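PDB 5N4B: dual function macrocyclase-peptidase POPB from Galerina marginata, which removes a 10-residue leader from a 35-residue amanitin precursor and macrocyclises the resulting 25-residue peptide, cutting on the C-terminal side of prolyl residues. Local coordinates for residues G167-I172 with W200-T205; R219-E224 with N234-Y239; T657-D662 with S695-G700. The protein carries 1 engineered substitution. One frame throughout, in Å; residues are numbered along the deposited sequence.

Contact 1. Residues G167-I172 with W200-T205; sequences GDYSTI and WFKFST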
# COMPACT_ATOMS: atom_id res chain seq x y z
N GLY A 167 3.63 19.49 -0.83
CA GLY A 167 2.31 19.55 -1.45
C GLY A 167 1.35 18.46 -1.00
O GLY A 167 1.77 17.36 -0.65
N ASP A 168 0.05 18.77 -1.02
CA ASP A 168 -0.98 17.83 -0.60
C ASP A 168 -1.79 17.22 -1.76
O ASP A 168 -2.64 16.37 -1.51
CB ASP A 168 -1.95 18.52 0.36
CG ASP A 168 -1.47 18.55 1.78
OD1 ASP A 168 -0.65 17.70 2.18
OD2 ASP A 168 -1.85 19.54 2.44
N TYR A 169 -1.56 17.67 -2.99
CA TYR A 169 -2.22 17.19 -4.20
C TYR A 169 -1.16 16.97 -5.28
O TYR A 169 -0.03 17.45 -5.18
CB TYR A 169 -3.27 18.20 -4.73
CG TYR A 169 -4.33 18.50 -3.68
CD1 TYR A 169 -5.48 17.74 -3.57
CD2 TYR A 169 -4.14 19.51 -2.78
CE1 TYR A 169 -6.41 17.97 -2.57
CE2 TYR A 169 -5.11 19.80 -1.79
CZ TYR A 169 -6.21 19.00 -1.69
OH TYR A 169 -7.14 19.26 -0.68
N SER A 170 -1.54 16.28 -6.32
CA SER A 170 -0.69 16.10 -7.49
C SER A 170 -1.23 16.89 -8.67
O SER A 170 -2.38 17.33 -8.69
CB SER A 170 -0.61 14.63 -7.90
OG SER A 170 -0.11 13.84 -6.82
N THR A 171 -0.38 17.08 -9.67
CA THR A 171 -0.71 17.78 -10.91
C THR A 171 -0.42 16.84 -12.06
O THR A 171 0.64 16.20 -12.12
CB THR A 171 0.12 19.07 -11.06
OG1 THR A 171 -0.12 19.87 -9.89
CG2 THR A 171 -0.23 19.79 -12.30
N ILE A 172 -1.39 16.71 -12.96
CA ILE A 172 -1.25 15.83 -14.12
C ILE A 172 -0.82 16.67 -15.30
O ILE A 172 -1.42 17.71 -15.61
CB ILE A 172 -2.55 15.08 -14.44
CG1 ILE A 172 -3.03 14.27 -13.24
CG2 ILE A 172 -2.29 14.17 -15.63
CD1 ILE A 172 -4.46 13.71 -13.46
N TRP A 200 -4.87 19.62 -8.59
CA TRP A 200 -5.78 19.24 -7.51
C TRP A 200 -6.20 17.78 -7.57
O TRP A 200 -7.21 17.39 -7.01
CB TRP A 200 -7.01 20.19 -7.43
CG TRP A 200 -6.57 21.63 -7.39
CD1 TRP A 200 -6.71 22.55 -8.39
CD2 TRP A 200 -5.90 22.27 -6.33
NE1 TRP A 200 -6.15 23.73 -8.01
CE2 TRP A 200 -5.63 23.59 -6.76
CE3 TRP A 200 -5.49 21.88 -5.06
CZ2 TRP A 200 -5.01 24.53 -5.93
CZ3 TRP A 200 -4.83 22.80 -4.26
CH2 TRP A 200 -4.61 24.12 -4.71
N PHE A 201 -5.38 16.95 -8.22
CA PHE A 201 -5.66 15.55 -8.43
C PHE A 201 -5.27 14.74 -7.20
O PHE A 201 -4.16 14.88 -6.66
CB PHE A 201 -4.84 15.08 -9.64
CG PHE A 201 -4.78 13.57 -9.85
CD1 PHE A 201 -5.91 12.83 -9.99
CD2 PHE A 201 -3.56 12.92 -9.94
CE1 PHE A 201 -5.84 11.44 -10.18
CE2 PHE A 201 -3.49 11.55 -10.16
CZ PHE A 201 -4.62 10.82 -10.29
N LYS A 202 -6.17 13.85 -6.77
CA LYS A 202 -5.88 13.01 -5.62
C LYS A 202 -6.91 11.88 -5.53
O LYS A 202 -8.08 12.08 -5.85
CB LYS A 202 -5.95 13.84 -4.33
CG LYS A 202 -5.22 13.29 -3.11
CD LYS A 202 -5.30 14.28 -1.95
CE LYS A 202 -4.38 13.86 -0.86
NZ LYS A 202 -4.29 14.93 0.21
N PHE A 203 -6.44 10.71 -5.09
CA PHE A 203 -7.28 9.57 -4.68
C PHE A 203 -8.07 8.93 -5.81
O PHE A 203 -9.13 8.34 -5.56
CB PHE A 203 -8.19 9.91 -3.49
CG PHE A 203 -7.47 10.29 -2.21
CD1 PHE A 203 -6.37 9.59 -1.79
CD2 PHE A 203 -7.92 11.34 -1.44
CE1 PHE A 203 -5.74 9.95 -0.59
CE2 PHE A 203 -7.30 11.68 -0.24
CZ PHE A 203 -6.19 10.98 0.15
N SER A 204 -7.60 8.98 -7.04
CA SER A 204 -8.16 8.13 -8.09
C SER A 204 -7.05 7.74 -9.06
O SER A 204 -5.92 8.20 -8.95
CB SER A 204 -9.33 8.80 -8.84
OG SER A 204 -8.89 9.69 -9.90
N THR A 205 -7.42 6.85 -9.97
CA THR A 205 -6.60 6.52 -11.13
C THR A 205 -6.81 7.58 -12.23
O THR A 205 -7.70 8.44 -12.13
CB THR A 205 -7.01 5.12 -11.64
OG1 THR A 205 -8.43 5.06 -11.76
CG2 THR A 205 -6.53 4.05 -10.67
O HOH W 1 -2.22 15.07 2.18
O HOH W 2 -2.24 13.04 -5.74
O HOH W 3 -2.17 20.49 -7.73

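Contact 2. Residues R219-E224 with N234-Y239; sequences RYPARE and NAMMCY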
# COMPACT_ATOMS: atom_id res chain seq x y z
N ARG A 219 -10.56 15.24 -8.74
CA ARG A 219 -9.91 16.39 -8.16
C ARG A 219 -10.74 17.02 -7.05
O ARG A 219 -11.91 16.69 -6.83
CB ARG A 219 -9.55 17.44 -9.17
CG ARG A 219 -10.80 17.90 -9.86
CD ARG A 219 -10.65 19.28 -10.38
NE ARG A 219 -10.45 20.29 -9.35
CZ ARG A 219 -10.32 21.58 -9.63
NH1 ARG A 219 -10.39 21.98 -10.90
NH2 ARG A 219 -10.14 22.42 -8.64
N TYR A 220 -10.10 17.90 -6.35
CA TYR A 220 -10.66 18.59 -5.21
C TYR A 220 -10.76 20.08 -5.46
O TYR A 220 -10.15 20.59 -6.41
CB TYR A 220 -9.81 18.29 -3.99
CG TYR A 220 -10.07 16.89 -3.51
CD1 TYR A 220 -11.09 16.63 -2.59
CD2 TYR A 220 -9.38 15.81 -4.03
CE1 TYR A 220 -11.35 15.35 -2.14
CE2 TYR A 220 -9.66 14.52 -3.59
CZ TYR A 220 -10.64 14.32 -2.66
OH TYR A 220 -10.90 13.00 -2.25
N PRO A 221 -11.50 20.82 -4.63
CA PRO A 221 -11.57 22.26 -4.83
C PRO A 221 -10.21 22.89 -4.69
O PRO A 221 -9.40 22.47 -3.85
CB PRO A 221 -12.52 22.72 -3.72
CG PRO A 221 -13.40 21.49 -3.46
CD PRO A 221 -12.45 20.33 -3.62
N ALA A 222 -9.97 23.91 -5.52
CA ALA A 222 -8.74 24.69 -5.39
C ALA A 222 -8.78 25.40 -4.05
O ALA A 222 -9.85 25.79 -3.58
CB ALA A 222 -8.63 25.70 -6.53
N ARG A 223 -7.63 25.50 -3.41
CA ARG A 223 -7.53 26.17 -2.13
C ARG A 223 -6.34 27.11 -2.19
O ARG A 223 -5.23 26.70 -2.57
CB ARG A 223 -7.38 25.13 -1.00
CG ARG A 223 -8.65 24.23 -0.86
CD ARG A 223 -8.55 23.20 0.26
NE ARG A 223 -9.67 22.25 0.33
CZ ARG A 223 -9.75 21.08 -0.32
NH1 ARG A 223 -8.77 20.72 -1.15
NH2 ARG A 223 -10.81 20.27 -0.16
N GLU A 224 -6.56 28.36 -1.81
CA GLU A 224 -5.43 29.25 -1.60
C GLU A 224 -4.68 28.84 -0.33
O GLU A 224 -5.20 28.09 0.50
CB GLU A 224 -5.91 30.70 -1.48
CG GLU A 224 -6.67 31.21 -2.73
CD GLU A 224 -5.73 31.50 -3.92
OE1 GLU A 224 -4.60 32.00 -3.72
OE2 GLU A 224 -6.15 31.23 -5.07
N ASN A 234 -15.50 17.34 -0.95
CA ASN A 234 -16.16 17.80 -2.17
C ASN A 234 -15.38 17.40 -3.42
O ASN A 234 -15.27 18.16 -4.39
CB ASN A 234 -16.45 19.31 -2.13
CG ASN A 234 -17.41 19.68 -1.03
OD1 ASN A 234 -18.65 19.49 -1.15
ND2 ASN A 234 -16.88 20.14 0.04
N ALA A 235 -14.97 16.13 -3.44
CA ALA A 235 -14.34 15.56 -4.63
C ALA A 235 -15.25 15.64 -5.84
O ALA A 235 -16.49 15.56 -5.75
CB ALA A 235 -13.99 14.10 -4.40
N MET A 236 -14.62 15.76 -6.98
CA MET A 236 -15.28 15.83 -8.28
C MET A 236 -14.60 14.85 -9.20
O MET A 236 -13.37 14.87 -9.35
CB MET A 236 -15.14 17.23 -8.91
CG MET A 236 -15.77 18.34 -8.12
SD MET A 236 -15.13 19.96 -8.54
CE MET A 236 -13.71 19.98 -7.45
N MET A 237 -15.37 14.01 -9.88
CA MET A 237 -14.83 13.25 -11.00
C MET A 237 -14.95 14.12 -12.25
O MET A 237 -16.04 14.58 -12.60
CB MET A 237 -15.57 11.92 -11.17
CG MET A 237 -15.06 11.07 -12.30
SD MET A 237 -13.34 10.60 -12.23
CE MET A 237 -13.35 9.65 -10.73
N CYS A 238 -13.83 14.34 -12.91
CA CYS A 238 -13.73 15.28 -13.99
C CYS A 238 -13.13 14.62 -15.21
O CYS A 238 -12.54 13.53 -15.13
CB CYS A 238 -12.84 16.46 -13.61
SG CYS A 238 -13.54 17.49 -12.31
N TYR A 239 -13.30 15.30 -16.35
CA TYR A 239 -12.74 14.88 -17.62
C TYR A 239 -11.92 16.00 -18.22
O TYR A 239 -12.39 17.14 -18.32
CB TYR A 239 -13.87 14.47 -18.59
CG TYR A 239 -13.41 14.13 -19.95
CD1 TYR A 239 -12.84 12.91 -20.29
CD2 TYR A 239 -13.58 15.10 -20.94
CE1 TYR A 239 -12.44 12.68 -21.64
CE2 TYR A 239 -13.17 14.88 -22.21
CZ TYR A 239 -12.64 13.71 -22.56
OH TYR A 239 -12.28 13.64 -23.91

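Contact 3. Residues T657-D662 with S695-G700; sequences TVNIGD and SWLGHG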
# COMPACT_ATOMS: atom_id res chain seq x y z
N THR A 657 8.88 5.78 14.57
CA THR A 657 9.37 6.59 13.45
C THR A 657 8.18 7.25 12.76
O THR A 657 7.15 6.61 12.55
CB THR A 657 10.27 5.81 12.46
OG1 THR A 657 9.49 4.88 11.71
CG2 THR A 657 11.35 5.00 13.21
N VAL A 658 8.33 8.53 12.43
CA VAL A 658 7.33 9.26 11.69
C VAL A 658 7.98 10.18 10.68
O VAL A 658 9.15 10.55 10.81
CB VAL A 658 6.33 10.06 12.57
CG1 VAL A 658 5.57 9.16 13.53
CG2 VAL A 658 7.06 11.19 13.28
N ASN A 659 7.17 10.61 9.70
CA ASN A 659 7.52 11.64 8.72
C ASN A 659 6.66 12.85 9.00
O ASN A 659 5.44 12.74 9.12
CB ASN A 659 7.27 11.07 7.31
CG ASN A 659 8.20 9.87 6.99
OD1 ASN A 659 9.40 9.91 7.28
ND2 ASN A 659 7.65 8.80 6.39
N ILE A 660 7.29 14.02 9.17
CA ILE A 660 6.58 15.20 9.66
C ILE A 660 5.41 15.59 8.78
O ILE A 660 4.40 16.07 9.29
CB ILE A 660 7.57 16.36 9.88
CG1 ILE A 660 6.99 17.44 10.78
CG2 ILE A 660 7.95 16.97 8.56
CD1 ILE A 660 6.73 17.01 12.19
N GLY A 661 5.51 15.37 7.49
CA GLY A 661 4.50 15.79 6.54
C GLY A 661 3.38 14.82 6.31
O GLY A 661 2.53 15.05 5.44
N ASP A 662 3.39 13.69 7.02
CA ASP A 662 2.44 12.63 6.75
C ASP A 662 1.00 13.15 6.87
O ASP A 662 0.58 13.60 7.94
CB ASP A 662 2.70 11.48 7.74
CG ASP A 662 2.05 10.16 7.34
OD1 ASP A 662 0.99 10.15 6.65
OD2 ASP A 662 2.57 9.09 7.76
N SER A 695 11.82 16.27 6.46
CA SER A 695 11.54 16.52 5.06
C SER A 695 10.06 16.28 4.85
O SER A 695 9.55 15.21 5.17
CB SER A 695 12.37 15.62 4.17
OG SER A 695 12.09 15.85 2.79
N TRP A 696 9.36 17.28 4.34
CA TRP A 696 7.91 17.22 4.17
C TRP A 696 7.61 16.61 2.82
O TRP A 696 7.53 17.32 1.80
CB TRP A 696 7.30 18.60 4.33
CG TRP A 696 5.78 18.57 4.48
CD1 TRP A 696 4.88 18.12 3.59
CD2 TRP A 696 5.04 18.97 5.63
NE1 TRP A 696 3.60 18.23 4.08
CE2 TRP A 696 3.67 18.76 5.34
CE3 TRP A 696 5.40 19.50 6.86
CZ2 TRP A 696 2.66 19.04 6.25
CZ3 TRP A 696 4.42 19.80 7.76
CH2 TRP A 696 3.05 19.55 7.46
N LEU A 697 7.39 15.31 2.80
CA LEU A 697 7.11 14.62 1.55
C LEU A 697 5.78 15.09 0.99
O LEU A 697 4.78 15.20 1.71
CB LEU A 697 7.05 13.12 1.84
CG LEU A 697 8.38 12.45 2.23
CD1 LEU A 697 8.07 11.00 2.62
CD2 LEU A 697 9.41 12.54 1.11
N GLY A 698 5.76 15.35 -0.30
CA GLY A 698 4.50 15.59 -0.98
C GLY A 698 3.68 14.32 -1.03
O GLY A 698 4.16 13.20 -0.86
N HIS A 699 2.39 14.49 -1.23
CA HIS A 699 1.51 13.35 -1.35
C HIS A 699 2.02 12.32 -2.36
O HIS A 699 2.27 12.65 -3.54
CB HIS A 699 0.11 13.81 -1.74
CG HIS A 699 -0.87 12.69 -1.76
ND1 HIS A 699 -1.52 12.28 -2.89
CD2 HIS A 699 -1.27 11.88 -0.76
CE1 HIS A 699 -2.29 11.25 -2.59
NE2 HIS A 699 -2.13 10.96 -1.32
N GLY A 700 2.12 11.09 -1.90
CA GLY A 700 2.53 10.00 -2.76
C GLY A 700 4.01 9.83 -2.94
O GLY A 700 4.44 8.83 -3.54
O HOH W 4 6.91 13.85 5.34

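Contact 1. Residues G167-I172 with W200-T205
A G1 beta bulge, in which Trp200 and Phe201 both face Ser170, lies on the outer strand 198-201 of a four-stranded blade of the beta-propeller, where the chain turns a corner. Ser170 and Phe201 form an antiparallel hydrogen-bonded pair: Ser170 N reaches Phe201 O at 3.0 Å, and Phe201 N returns to Ser170 O at 3.1 Å. On the side where both of these side chains lie, Ile172 CD1 sits over one face of the Phe201 ring, 3.7 Å from its centroid. Next to the bulge, the Tyr169 ring is held between two neighbours. Trp200 presents its six-membered ring edge to one face, CE3 standing 3.6 Å from Tyr169 CD2 with the planes inclined at 68°. From the opposite face comes Lys202, whose extended chain crosses the Tyr169 side chain at about a right angle and puts NZ 4.9 Å from the ring centroid, a cation-pi contact. The same NZ donates to Asp168 O at 2.8 Å, lying in the carbonyl plane, and to water 1, and Asp232 salt-bridges it. Asp168 pairs with Arg230. The ammonium of buried Lys202 is met by a carbonyl, a carboxylate, a water and an aromatic face, which should stabilise its positive charge.

Contact 2. Residues R219-E224 with N234-Y239
Arg219 and Met236 run side by side, pointing the same way, from a hydrogen-bonded antiparallel pair where strand 214-219 leaves strand 236-241 in a propeller blade. Arg219 N donates to Met236 O at 2.9 Å, and Met236 N donates back to Arg219 O at the same length. Both side chains bend at chi3. Arg219 starts with CG between its backbone N and carbonyl carbon (chi1 59°) and turns at chi3 (-64°), bringing the guanidinium back over its own chain. Both NE, at 3.0 Å, and NH2, at 2.9 Å, grip Tyr220 O; the oxygen lies in the guanidinium plane, whereas the two nitrogens approach from one side of the carbonyl plane. Met236 folds its methyl inward at chi3, setting CE against the Tyr220-Pro221 peptide, 3.6 Å from Tyr220 C, and alongside Arg219 NE. Behind the bend, Arg219 CG rests on Cys238 SG at 3.7 Å. Tyr220 leaves in another direction and lays one ring face over Ala235, with CE1 3.7 Å from Ala235 CB. At the far end, Pro221 crosses Asn234 at about a right angle, its CD 3.6 Å from Asn234 O. Two N-H groups on one carbonyl fix the rotation of the guanidinium and would polarise the Tyr220-Pro221 peptide, while the thioether methyl of Met236 supplies apolar packing beside this charged group.

Contact 3. Residues T657-D662 with S695-G700
With chi1 at -167°, Trp696 swings CG to the far side of its CB from the backbone N, and chi2 of -62° turns the indole flat against the chain at Gly661. Gly661 CA stands over the five-membered ring, 3.4 Å from its centroid and 14° off the normal, a close CH-pi contact with backbone rather than with a side chain. The carbonyl of Ile660 lies over the same face, its oxygen displaced toward the rim of the six-membered ring. Ile660 places its CG1 branch trans to the backbone N, which leaves CG2 to meet Trp696 CE3 at 4.0 Å; the two side chains cross nearly at right angles.

Polar joining between the loops is done by water 4. It accepts from Gly661 N at 3.0 Å and from Leu697 N at 3.0 Å, and donates to Ser695 O, also at 3.0 Å, tying three backbone groups across the contact that make no direct hydrogen bonds to one another.

These are the acid and histidine loops of the alpha/beta-hydrolase domain, following the neighbouring parallel strands 653-659 and 688-693. A type I beta turn from Asn659 to Asp662, closed by Asp662 N to Asn659 O at 3.1 Å, carries the charge-relay aspartate, and the other loop carries the charge-relay His699. The nucleophile position is the engineered Ala578. In this model the relay is not assembled, as His699 ND1 lies 10.1 Å from Asp662 OD1. Asp662 OD1 accepts from the backbone N of Val665, while the His699 ring meets Phe203 of the propeller. Arg230, also from the propeller, touches Trp696 and donates to Gly661 O, beside the indole.

Contacts 1 and 2 lie in successive blades of the propeller, their centres 9 Å apart, and are probably tied by a backbone hydrogen bond from Tyr220 N to Trp200 O at 3.0 Å. Contact 3 belongs to the hydrolase domain, its centre 16 Å from that of contact 1, yet its histidine loop reaches across to contact 1: His699 N probably bonds to Gly167 O at 3.0 Å, and His699 CE1 packs on Lys202 CG at 3.6 Å, so the active-site histidine lies at the interface of the two domains. Contact 2 stands further back, its nearest atoms about 8 Å from those of contact 3. One residue, Arg230, serves both contacts 1 and 3 through the same NH2.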